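Local coordinates for 14 kDa fatty acid-binding protein (Schistosoma mansoni, PDB 1VYF), which binds long-chain fatty acids such as oleic and arachidonic acid inside a beta-barrel and may take part in their transport, at residues Thr115-Val120 with Ile128-Arg133; Glu91-Gln96 with Val108-Gly113. All coordinates share one frame; numbering follows the deposited sequence.

Contact 1 of 2, residues Thr115-Val120 with Ile128-Arg133. With OLA (oleic acid), chain B.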
# COMPACT_ATOMS: atom_id res chain seq x y z
N THR A 115 4.34 9.01 11.62
CA THR A 115 4.53 7.68 11.02
C THR A 115 3.28 7.07 10.43
O THR A 115 2.27 7.00 11.09
CB THR A 115 5.08 6.71 12.12
OG1 THR A 115 6.31 7.26 12.67
CG2 THR A 115 5.52 5.37 11.55
N MET A 116 3.37 6.58 9.19
CA MET A 116 2.38 5.68 8.67
C MET A 116 3.03 4.32 8.62
O MET A 116 4.06 4.14 7.96
CB MET A 116 1.89 6.09 7.28
CG MET A 116 0.91 5.06 6.68
SD MET A 116 0.22 5.57 5.17
CE MET A 116 1.48 5.03 4.07
N LYS A 117 2.45 3.39 9.38
CA LYS A 117 2.93 2.03 9.44
C LYS A 117 2.11 1.24 8.48
O LYS A 117 0.90 1.22 8.58
CB LYS A 117 2.78 1.46 10.84
CG LYS A 117 3.21 -0.02 10.91
CD LYS A 117 3.26 -0.59 12.31
CE LYS A 117 1.95 -0.50 13.03
NZ LYS A 117 2.10 -0.98 14.44
N THR A 118 2.76 0.54 7.57
CA THR A 118 2.04 -0.30 6.58
C THR A 118 2.36 -1.77 6.86
O THR A 118 3.52 -2.17 6.71
CB THR A 118 2.49 0.11 5.17
OG1 THR A 118 2.09 1.48 4.93
CG2 THR A 118 1.80 -0.71 4.06
N THR A 119 1.38 -2.56 7.29
CA THR A 119 1.62 -3.98 7.57
C THR A 119 1.11 -4.77 6.39
O THR A 119 -0.03 -4.59 5.99
CB THR A 119 0.95 -4.37 8.87
OG1 THR A 119 1.50 -3.60 9.95
CG2 THR A 119 1.23 -5.80 9.25
N VAL A 120 1.93 -5.65 5.83
CA VAL A 120 1.55 -6.42 4.64
C VAL A 120 1.57 -7.91 4.99
O VAL A 120 2.61 -8.44 5.38
CB VAL A 120 2.51 -6.16 3.49
CG1 VAL A 120 2.09 -6.93 2.20
CG2 VAL A 120 2.61 -4.65 3.23
N ILE A 128 6.54 -5.33 7.64
CA ILE A 128 6.15 -4.01 8.14
C ILE A 128 7.02 -2.95 7.46
O ILE A 128 8.24 -3.06 7.45
CB ILE A 128 6.31 -3.93 9.70
CG1 ILE A 128 5.44 -4.96 10.40
CG2 ILE A 128 6.03 -2.49 10.24
CD1 ILE A 128 5.64 -5.02 11.89
N ARG A 129 6.38 -1.93 6.90
CA ARG A 129 7.05 -0.83 6.24
C ARG A 129 6.59 0.50 6.82
O ARG A 129 5.40 0.82 6.81
CB ARG A 129 6.77 -0.87 4.75
CG ARG A 129 7.43 -2.05 4.08
CD ARG A 129 6.73 -2.50 2.82
NE ARG A 129 6.82 -1.55 1.72
CZ ARG A 129 7.93 -1.31 1.02
NH1 ARG A 129 7.88 -0.47 0.02
NH2 ARG A 129 9.07 -1.95 1.29
N ASN A 130 7.54 1.25 7.36
CA ASN A 130 7.27 2.54 7.99
C ASN A 130 7.55 3.67 7.01
O ASN A 130 8.58 3.69 6.34
CB ASN A 130 8.17 2.73 9.24
CG ASN A 130 7.65 1.98 10.45
OD1 ASN A 130 6.44 1.70 10.58
ND2 ASN A 130 8.57 1.58 11.32
N TYR A 131 6.62 4.61 6.93
CA TYR A 131 6.74 5.82 6.12
C TYR A 131 6.74 7.02 7.06
O TYR A 131 6.04 7.02 8.06
CB TYR A 131 5.53 5.96 5.19
CG TYR A 131 5.47 4.96 4.07
CD1 TYR A 131 5.13 3.61 4.32
CD2 TYR A 131 5.76 5.34 2.74
CE1 TYR A 131 5.03 2.68 3.29
CE2 TYR A 131 5.69 4.40 1.69
CZ TYR A 131 5.34 3.09 1.97
OH TYR A 131 5.28 2.23 0.91
N LYS A 132 7.56 8.02 6.75
CA LYS A 132 7.59 9.30 7.45
C LYS A 132 6.83 10.32 6.65
O LYS A 132 6.90 10.37 5.42
CB LYS A 132 9.03 9.79 7.67
CG LYS A 132 9.91 8.76 8.37
CD LYS A 132 11.19 9.37 8.99
CE LYS A 132 12.25 9.68 7.95
NZ LYS A 132 12.89 11.04 8.18
N ARG A 133 6.12 11.17 7.36
CA ARG A 133 5.34 12.25 6.74
C ARG A 133 6.34 13.30 6.23
O ARG A 133 7.24 13.70 6.94
CB ARG A 133 4.39 12.85 7.78
CG ARG A 133 3.57 14.03 7.33
CD ARG A 133 2.88 14.75 8.49
NE ARG A 133 2.02 13.88 9.29
CZ ARG A 133 0.76 13.57 8.98
NH1 ARG A 133 0.21 14.00 7.85
NH2 ARG A 133 0.03 12.80 9.80
C1 OLA B . 3.47 -0.56 0.66
O1 OLA B . 2.65 0.33 0.47
O2 OLA B . 4.62 -0.16 1.19
C2 OLA B . 3.28 -2.05 0.40
C3 OLA B . 2.36 -2.50 -0.75
C4 OLA B . 3.02 -3.58 -1.65
C5 OLA B . 2.30 -4.94 -1.75
C6 OLA B . 3.22 -6.08 -2.20
C7 OLA B . 3.38 -6.24 -3.70
C8 OLA B . 4.53 -5.42 -4.28
C9 OLA B . 5.53 -6.27 -5.02
C10 OLA B . 6.68 -5.77 -5.52
C11 OLA B . 7.10 -4.33 -5.39
C12 OLA B . 7.67 -3.77 -6.70
C13 OLA B . 8.40 -2.43 -6.52
C14 OLA B . 7.49 -1.23 -6.23
C15 OLA B . 7.34 -0.93 -4.73
C16 OLA B . 6.10 -0.07 -4.45
C17 OLA B . 5.13 -0.72 -3.45
C18 OLA B . 5.49 -0.31 -2.04
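Met116 and Tyr131 face each other as a hydrogen-bonded pair of the antiparallel hairpin formed by strands 115-122 and 125-133, and on their side of the sheet, the interior of the fatty-acid-binding barrel, the hairpin presents its ligand-binding groups. One carboxylate oxygen of oleic acid, O2, takes two bonds from strand 128-133. Arg129 NE donates to OLA O2 over 2.7 Å in an almost straight line (175°), with O2 at the edge of the guanidinium and in its plane. The hydroxyl Tyr131 OH donates to OLA O2 as well, at a very short 2.5 Å, and O2 lies in the plane of the ring. The other oxygen, O1, is bound by Arg109 of the adjoining strand.

Behind this first shell, Met116 packs against the Tyr131 ring from over one face. Its chain runs extended until chi3 (86°) bends it, which lays the methyl offset toward the rim in a CH-pi contact, with Met116 CE 4.2 Å from the centroid of the Tyr131 ring. Thr118, paired with Arg129, brings OG1 to 3.6 Å from Tyr131 CE1 and turns its methyl CG2 toward OLA C1, a small branched residue packed against the head group. Phe18 makes a cation-pi contact with Arg129.

The outer face carries Thr115, Lys117, Thr119, Ile128 and Asn130. There Lys117 CG packs 3.8 Å from Ile128 CG2, aliphatic stem against branch, while its amine leads away. Asn130 rests OD1 beside the same lysine stem and gives ND2 to Glu14, linking to strand 8-16.

Two donors on O2, one an arginine, would favour the ionised carboxylate, and with Arg109 on O1 both oxygens are held, which would limit its rotation, consistent with binding a fatty acid by its carboxylate.

Contact 2 of 2, residues Glu91-Gln96 with Val108-Gly113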
# COMPACT_ATOMS: atom_id res chain seq x y z
N GLU A 91 -10.67 6.69 11.62
CA GLU A 91 -10.17 7.87 10.91
C GLU A 91 -8.63 7.86 10.67
O GLU A 91 -8.10 8.70 9.95
CB GLU A 91 -10.59 9.15 11.66
CG GLU A 91 -12.11 9.34 11.68
CD GLU A 91 -12.66 9.67 10.30
OE1 GLU A 91 -13.57 8.94 9.82
OE2 GLU A 91 -12.18 10.65 9.69
N SER A 92 -7.96 6.89 11.25
CA SER A 92 -6.49 6.81 11.20
C SER A 92 -6.00 5.43 10.72
O SER A 92 -4.82 5.17 10.69
CB SER A 92 -5.94 7.15 12.59
OG SER A 92 -6.28 6.13 13.50
N LYS A 93 -6.90 4.55 10.30
CA LYS A 93 -6.51 3.22 9.86
C LYS A 93 -7.41 2.70 8.74
O LYS A 93 -8.63 2.73 8.85
CB LYS A 93 -6.56 2.27 11.05
CG LYS A 93 -6.01 0.90 10.82
CD LYS A 93 -6.01 0.18 12.17
CE LYS A 93 -5.69 -1.25 12.08
NZ LYS A 93 -5.90 -1.86 13.40
N LEU A 94 -6.79 2.19 7.67
CA LEU A 94 -7.54 1.50 6.61
C LEU A 94 -6.88 0.21 6.25
O LEU A 94 -5.65 0.04 6.43
CB LEU A 94 -7.73 2.38 5.38
CG LEU A 94 -6.56 3.13 4.84
CD1 LEU A 94 -5.71 2.18 4.03
CD2 LEU A 94 -6.98 4.38 4.01
N THR A 95 -7.68 -0.72 5.74
CA THR A 95 -7.20 -2.03 5.38
C THR A 95 -7.54 -2.35 3.91
O THR A 95 -8.70 -2.31 3.53
CB THR A 95 -7.84 -3.07 6.32
OG1 THR A 95 -7.54 -2.79 7.70
CG2 THR A 95 -7.30 -4.43 6.06
N GLN A 96 -6.53 -2.67 3.10
CA GLN A 96 -6.69 -2.99 1.70
C GLN A 96 -6.46 -4.47 1.49
O GLN A 96 -5.43 -5.04 1.89
CB GLN A 96 -5.71 -2.20 0.84
CG GLN A 96 -5.78 -2.50 -0.65
CD GLN A 96 -4.88 -1.68 -1.47
OE1 GLN A 96 -4.00 -1.00 -0.94
NE2 GLN A 96 -5.09 -1.69 -2.79
N VAL A 108 -2.58 -3.18 5.80
CA VAL A 108 -3.12 -2.29 6.79
C VAL A 108 -2.18 -1.06 6.81
O VAL A 108 -0.97 -1.20 6.78
CB VAL A 108 -3.22 -3.00 8.18
CG1 VAL A 108 -3.81 -2.11 9.22
CG2 VAL A 108 -3.99 -4.31 8.08
N ARG A 109 -2.77 0.13 6.79
CA ARG A 109 -2.07 1.40 6.88
C ARG A 109 -2.64 2.16 8.06
O ARG A 109 -3.85 2.41 8.13
CB ARG A 109 -2.26 2.21 5.62
CG ARG A 109 -1.76 1.51 4.36
CD ARG A 109 -1.76 2.36 3.14
NE ARG A 109 -0.98 1.80 2.06
CZ ARG A 109 -1.40 0.95 1.15
NH1 ARG A 109 -2.65 0.52 1.14
NH2 ARG A 109 -0.56 0.53 0.22
N GLU A 110 -1.78 2.50 9.00
CA GLU A 110 -2.24 3.18 10.18
C GLU A 110 -1.35 4.38 10.43
O GLU A 110 -0.15 4.22 10.42
CB GLU A 110 -2.17 2.21 11.36
CG GLU A 110 -2.54 2.82 12.70
CD GLU A 110 -3.01 1.82 13.73
OE1 GLU A 110 -2.76 0.60 13.57
OE2 GLU A 110 -3.68 2.24 14.71
N VAL A 111 -1.94 5.54 10.68
CA VAL A 111 -1.20 6.79 10.88
C VAL A 111 -1.15 7.07 12.35
O VAL A 111 -2.17 7.05 13.04
CB VAL A 111 -1.84 7.98 10.15
CG1 VAL A 111 -1.18 9.30 10.55
CG2 VAL A 111 -1.73 7.78 8.65
N ASP A 112 0.07 7.32 12.84
CA ASP A 112 0.30 7.72 14.22
C ASP A 112 1.29 8.85 14.23
O ASP A 112 2.50 8.64 14.13
CB ASP A 112 0.86 6.57 15.05
CG ASP A 112 1.09 6.96 16.53
OD1 ASP A 112 1.70 6.18 17.29
OD2 ASP A 112 0.67 8.02 17.00
N GLY A 113 0.77 10.07 14.29
CA GLY A 113 1.63 11.24 14.26
C GLY A 113 2.35 11.37 12.93
O GLY A 113 1.70 11.55 11.89
O HOH W 1 -2.65 -2.71 13.68
O HOH W 2 -1.03 -1.01 -2.35
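Gln96 OE1 is gripped by two donors: Arg109 NH1 at 2.9 Å and a water that also accepts from Arg109 NH2. The pair belongs to the antiparallel hairpin of strands 93-99 and 104-112 in the fatty-acid-binding barrel, and it lies on the ligand side of the wall. The bond from NH1 is fairly straight (162°) and lies in the carbonyl plane of the amide. OE1 also sits at the edge of the guanidinium, near its plane, although the two flat groups are turned 45° against each other. An extended glutamine, with CG anti to the backbone N (chi1 179°), is long enough to bring its amide to the guanidinium and offers a neutral acceptor. Gln96 is thus a second-shell partner, and its bond would limit the rotation of the guanidinium whose NH2 binds oleic acid O1.

Arg109 reaches inward on a chain extended from CG to NE. Its aliphatic base is flanked by Leu94, whose CD1 comes 3.8 Å from Arg109 CB. Leu94 and Arg109 are a hydrogen-bonded pair, linked by Leu94 N to Arg109 O and by Arg109 N to Leu94 O. Farther along, Val111 N donates to Ser92 O, carrying the ladder to the residue before the strand.

On the outer face, Thr95 and Val108 lie side by side, beta-branched residues suited to a strand, and Thr95 OG1 bonds to Asn89. Lys93, also extended, passes its stem across Val108, with CE 3.5 Å from Val108 CG1. Its charged end meets Glu110 in a long salt bridge, Lys93 NZ to Glu110 OE1 at 4.0 Å, and a water bridges the same two atoms through weak bonds.

In the fold
From the N terminus, strand 8-16 comes first and pairs with strand 125-133, the last strand of the chain. Contact 2 closes the hairpin of strands 93-99 and 104-112, ending before contact 1 begins. After the turn from strand 104-112, contact 1 closes the next hairpin, 115-122 with 125-133. The two loops follow in series, neither nesting nor crossing. Strands 104-112 and 115-122 are themselves neighbours, so the contacts are joined by backbone bonds between Thr119 and Val108 and between Lys117 and Glu110. Together they make four consecutive strands of antiparallel barrel wall, whose inner side gathers groups of both contacts at the ligand head.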